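Local coordinates for alpha-amylase inhibitor 0.19 (Triticum aestivum, PDB 1HSS), which inhibits alpha-amylase and forms a homodimer, as a disulfide-bonded wheat member of the cereal trypsin/alpha-amylase inhibitor family, at residues Ser63-His68 with Cys83-Val88; Val87-Ala92 with Ala119-Ala124. All coordinates share one frame; numbering follows the deposited sequence.

Coming from the N terminus, the chain runs down helix 53-67, passes through a loop, part of it unmodelled, and turns up again at Cys83. Interaction 1 closes that excursion by setting the end of helix 53-67 against the start of helix 85-92. The same helix carries on into interaction 2, which closes the next and longer loop when the end of helix 116-119 and the tail after it return beside Val87-Ala92. The two loops follow one another, their segments overlapping at Val87 and Val88, and neither nest nor cross. Tyr65 CD2 lies 3.6 Å from Tyr121 CE1, and Arg85 packs on Pro122; these touches join helices 53-67 and 85-92 to the C-terminal tail.

Interaction 1: residues Ser63-His68 with Cys83-Val88; sequences SMYKEH and CRREVV
The backbone O of Tyr65, whose side chain reaches over to Arg85 and Val88, is held within its own segment by His68: ND1 donates to this O at 2.7 Å. The bond is short but bent, with an N-H...O angle of 142°, and the donor sits somewhat off the carbonyl plane. It folds the imidazole back on the preceding turn.

The contact itself is made by the phenol. Between the helices the nearest CA atoms, those of Tyr65 and Arg85, are 10.3 Å apart, and the tyrosine spans most of that gap. Its OH ends 3.6 Å from Val88 CG1, the methyl that a chi1 of 165° places anti to the backbone N, and the two side chains approach head-on. On another side the same OH lies 3.8 Å from Arg85 CG. The arginine chain bends at chi2 and runs past the ring, its guanidinium plane turned 50° from the ring's; CZ stays 5.9 Å from the Tyr65 ring centroid, at most a weak cation-pi attraction. Phe80 packs edge-to-face with Tyr65. Arg84, at the N-cap position, makes salt bridges to Asp106 and Asp110 of the second subunit.

This is packing between two helices of the disulfide-linked, helical protease inhibitor/seed storage/LTP fold, with the Cys28-Cys83 bridge beside it. No hydrogen bond crosses the segments, so the phenol joins them mainly by van der Waals contact.

Interaction 2: residues Val87-Ala92 with Ala119-Ala124; sequences VVKLTA and AAYPDA
The Tyr121 ring has Pro122 CB over one face and the Lys89 amine at its edge. Pro122 CB stands 3.7 Å above the ring plane, over its centre, a CH-pi arrangement that goes with the cis peptide before the proline. Lys89 NZ lies near the ring plane, 4.3 Å from Tyr121 CD1, so the charge faces the rim of the ring and not its pi cloud.

The lysine chain does most of the touching. Its CG sits between the backbone N and the carbonyl carbon (chi1 61°), and bends at chi3 and chi4 curl the chain along the backbone of the tail. CD comes within 3.2 Å of Ala119 O, and CE within 3.4 Å of Tyr121 O. These methylenes lie close to the ammonium group, so their C-H bonds are probably polarised towards the two carbonyls. NZ itself makes no hydrogen bond to the tail; it has a weak one to Arg85 O, one turn back. At the other end of the contact, Leu90 CD1 meets Ala119 CB at 4.4 Å.

Tyr121 OH is hydrogen-bonded to Asp62 and its ring packs edge-to-face with Tyr58, which fixes the tail to helix 53-67. Helix 85-92 is bordered by this tail, by helix 53-67, where Val88 meets Leu61, by helix 20-27, where Thr91 and Ala92 meet Leu24, and by the second subunit, whose Val114 packs on Leu90.

Interaction 1: residues Ser63-His68 with Cys83-Val88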
# COMPACT_ATOMS: atom_id res chain seq x y z
N SER A 63 -3.16 -7.01 -17.56
CA SER A 63 -4.04 -8.09 -18.01
C SER A 63 -5.49 -7.94 -17.53
O SER A 63 -6.42 -8.21 -18.29
CB SER A 63 -3.51 -9.45 -17.54
OG SER A 63 -2.16 -9.61 -17.89
N MET A 64 -5.68 -7.61 -16.26
CA MET A 64 -7.02 -7.43 -15.72
C MET A 64 -7.80 -6.33 -16.43
O MET A 64 -8.95 -6.51 -16.79
CB MET A 64 -6.94 -7.17 -14.22
CG MET A 64 -6.43 -8.39 -13.50
SD MET A 64 -6.41 -8.29 -11.72
CE MET A 64 -8.09 -8.48 -11.35
N TYR A 65 -7.12 -5.23 -16.72
CA TYR A 65 -7.73 -4.12 -17.43
C TYR A 65 -7.94 -4.37 -18.90
O TYR A 65 -8.89 -3.86 -19.49
CB TYR A 65 -6.87 -2.88 -17.27
CG TYR A 65 -7.28 -2.09 -16.08
CD1 TYR A 65 -8.61 -1.76 -15.88
CD2 TYR A 65 -6.36 -1.66 -15.15
CE1 TYR A 65 -9.01 -1.01 -14.80
CE2 TYR A 65 -6.74 -0.91 -14.05
CZ TYR A 65 -8.07 -0.58 -13.89
OH TYR A 65 -8.46 0.27 -12.88
N LYS A 66 -7.04 -5.14 -19.49
CA LYS A 66 -7.08 -5.44 -20.92
C LYS A 66 -8.03 -6.58 -21.28
O LYS A 66 -8.40 -6.74 -22.44
CB LYS A 66 -5.68 -5.76 -21.43
CG LYS A 66 -5.11 -4.70 -22.35
CD LYS A 66 -4.01 -3.89 -21.68
CE LYS A 66 -4.24 -2.39 -21.82
NZ LYS A 66 -5.43 -1.93 -21.03
N GLU A 67 -8.38 -7.39 -20.29
CA GLU A 67 -9.48 -8.34 -20.44
C GLU A 67 -10.83 -7.69 -20.08
O GLU A 67 -11.79 -7.76 -20.87
CB GLU A 67 -9.23 -9.59 -19.58
CG GLU A 67 -10.35 -10.64 -19.64
CD GLU A 67 -10.89 -10.90 -21.06
OE1 GLU A 67 -10.10 -11.33 -21.93
OE2 GLU A 67 -12.11 -10.70 -21.29
N HIS A 68 -10.86 -6.96 -18.96
CA HIS A 68 -12.07 -6.29 -18.45
C HIS A 68 -13.41 -6.96 -18.76
O HIS A 68 -14.47 -6.47 -18.34
CB HIS A 68 -12.10 -4.80 -18.89
CG HIS A 68 -12.11 -4.59 -20.38
ND1 HIS A 68 -11.12 -3.90 -21.04
CD2 HIS A 68 -13.00 -4.98 -21.33
CE1 HIS A 68 -11.39 -3.88 -22.34
NE2 HIS A 68 -12.52 -4.53 -22.54
N CYS A 83 -15.12 -0.79 -7.59
CA CYS A 83 -13.84 -0.14 -7.32
C CYS A 83 -13.52 1.07 -8.19
O CYS A 83 -13.67 1.04 -9.41
CB CYS A 83 -12.69 -1.13 -7.45
SG CYS A 83 -12.81 -2.41 -6.22
N ARG A 84 -12.90 2.05 -7.55
CA ARG A 84 -12.40 3.24 -8.21
C ARG A 84 -11.03 3.03 -8.83
O ARG A 84 -10.11 2.56 -8.16
CB ARG A 84 -12.31 4.39 -7.21
CG ARG A 84 -13.57 4.64 -6.44
CD ARG A 84 -13.43 5.89 -5.64
NE ARG A 84 -14.62 6.09 -4.83
CZ ARG A 84 -14.98 7.26 -4.34
NH1 ARG A 84 -14.21 8.33 -4.56
NH2 ARG A 84 -16.08 7.35 -3.60
N ARG A 85 -10.86 3.55 -10.04
CA ARG A 85 -9.60 3.50 -10.77
C ARG A 85 -8.38 3.84 -9.90
O ARG A 85 -7.41 3.08 -9.84
CB ARG A 85 -9.68 4.48 -11.95
CG ARG A 85 -9.15 3.96 -13.28
CD ARG A 85 -7.70 4.41 -13.55
NE ARG A 85 -7.16 3.82 -14.78
CZ ARG A 85 -6.17 4.33 -15.51
NH1 ARG A 85 -5.54 5.43 -15.11
NH2 ARG A 85 -5.80 3.72 -16.63
N GLU A 86 -8.48 4.93 -9.17
CA GLU A 86 -7.37 5.42 -8.34
C GLU A 86 -6.99 4.44 -7.22
O GLU A 86 -5.80 4.16 -7.02
CB GLU A 86 -7.73 6.79 -7.73
CG GLU A 86 -8.77 7.64 -8.52
CD GLU A 86 -10.24 7.30 -8.20
OE1 GLU A 86 -10.70 7.49 -7.04
OE2 GLU A 86 -10.98 6.90 -9.15
N VAL A 87 -7.99 3.91 -6.51
CA VAL A 87 -7.73 3.00 -5.40
C VAL A 87 -7.30 1.62 -5.90
O VAL A 87 -6.43 1.01 -5.30
CB VAL A 87 -8.94 2.88 -4.42
CG1 VAL A 87 -9.66 4.21 -4.26
CG2 VAL A 87 -9.89 1.83 -4.89
N VAL A 88 -7.79 1.23 -7.07
CA VAL A 88 -7.35 -0.01 -7.70
C VAL A 88 -5.83 -0.04 -7.92
O VAL A 88 -5.16 -0.96 -7.48
CB VAL A 88 -8.09 -0.28 -9.06
CG1 VAL A 88 -7.38 -1.37 -9.87
CG2 VAL A 88 -9.51 -0.72 -8.80

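Interaction 2: residues Val87-Ala92 with Ala119-Ala124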
# COMPACT_ATOMS: atom_id res chain seq x y z
N VAL A 87 -7.99 3.91 -6.51
CA VAL A 87 -7.73 3.00 -5.40
C VAL A 87 -7.30 1.62 -5.90
O VAL A 87 -6.43 1.01 -5.30
CB VAL A 87 -8.94 2.88 -4.42
CG1 VAL A 87 -9.66 4.21 -4.26
CG2 VAL A 87 -9.89 1.83 -4.89
N VAL A 88 -7.79 1.23 -7.07
CA VAL A 88 -7.35 -0.01 -7.70
C VAL A 88 -5.83 -0.04 -7.92
O VAL A 88 -5.16 -0.96 -7.48
CB VAL A 88 -8.09 -0.28 -9.06
CG1 VAL A 88 -7.38 -1.37 -9.87
CG2 VAL A 88 -9.51 -0.72 -8.80
N LYS A 89 -5.27 1.00 -8.53
CA LYS A 89 -3.85 0.94 -8.84
C LYS A 89 -2.99 1.25 -7.64
O LYS A 89 -1.89 0.72 -7.52
CB LYS A 89 -3.47 1.84 -10.03
CG LYS A 89 -3.75 3.29 -9.80
CD LYS A 89 -3.35 4.13 -11.01
CE LYS A 89 -4.49 4.25 -12.00
NZ LYS A 89 -5.06 2.91 -12.34
N LEU A 90 -3.55 1.97 -6.67
CA LEU A 90 -2.92 2.15 -5.37
C LEU A 90 -2.89 0.86 -4.57
O LEU A 90 -1.93 0.59 -3.86
CB LEU A 90 -3.67 3.20 -4.58
CG LEU A 90 -2.83 4.31 -3.98
CD1 LEU A 90 -1.98 4.97 -5.06
CD2 LEU A 90 -3.76 5.32 -3.33
N THR A 91 -3.95 0.06 -4.65
CA THR A 91 -4.03 -1.24 -3.97
C THR A 91 -3.06 -2.29 -4.58
O THR A 91 -2.22 -2.88 -3.90
CB THR A 91 -5.48 -1.80 -4.01
OG1 THR A 91 -6.37 -0.84 -3.44
CG2 THR A 91 -5.61 -3.11 -3.24
N ALA A 92 -3.06 -2.37 -5.90
CA ALA A 92 -2.12 -3.23 -6.59
C ALA A 92 -0.64 -2.88 -6.27
O ALA A 92 0.17 -3.77 -6.02
CB ALA A 92 -2.39 -3.16 -8.10
N ALA A 119 1.59 2.01 -9.28
CA ALA A 119 0.74 3.11 -8.83
C ALA A 119 0.50 4.18 -9.91
O ALA A 119 -0.48 4.92 -9.89
CB ALA A 119 1.35 3.76 -7.59
N ALA A 120 1.40 4.24 -10.89
CA ALA A 120 1.30 5.20 -11.97
C ALA A 120 0.76 4.62 -13.29
O ALA A 120 0.79 5.28 -14.31
CB ALA A 120 2.65 5.82 -12.19
N TYR A 121 0.33 3.37 -13.27
CA TYR A 121 -0.30 2.73 -14.42
C TYR A 121 -1.37 3.64 -15.09
O TYR A 121 -2.11 4.34 -14.41
CB TYR A 121 -0.90 1.39 -13.95
CG TYR A 121 -1.55 0.55 -15.02
CD1 TYR A 121 -2.89 0.75 -15.36
CD2 TYR A 121 -0.83 -0.40 -15.72
CE1 TYR A 121 -3.47 0.04 -16.36
CE2 TYR A 121 -1.40 -1.12 -16.72
CZ TYR A 121 -2.73 -0.89 -17.05
OH TYR A 121 -3.34 -1.56 -18.08
N PRO A 122 -1.41 3.69 -16.45
CA PRO A 122 -0.77 2.83 -17.44
C PRO A 122 0.52 3.42 -18.01
O PRO A 122 0.98 3.01 -19.06
CB PRO A 122 -1.84 2.69 -18.53
CG PRO A 122 -2.82 3.79 -18.28
CD PRO A 122 -2.33 4.61 -17.12
N ASP A 123 1.10 4.37 -17.29
CA ASP A 123 2.34 5.01 -17.73
C ASP A 123 3.63 4.34 -17.21
O ASP A 123 4.29 3.61 -17.95
CB ASP A 123 2.29 6.49 -17.35
CG ASP A 123 1.13 7.23 -18.01
OD1 ASP A 123 1.20 7.47 -19.24
OD2 ASP A 123 0.12 7.53 -17.32
N ALA A 124 3.98 4.57 -15.95
CA ALA A 124 5.19 4.01 -15.36
C ALA A 124 5.03 2.52 -15.08
O ALA A 124 5.37 1.68 -15.92
CB ALA A 124 5.56 4.76 -14.07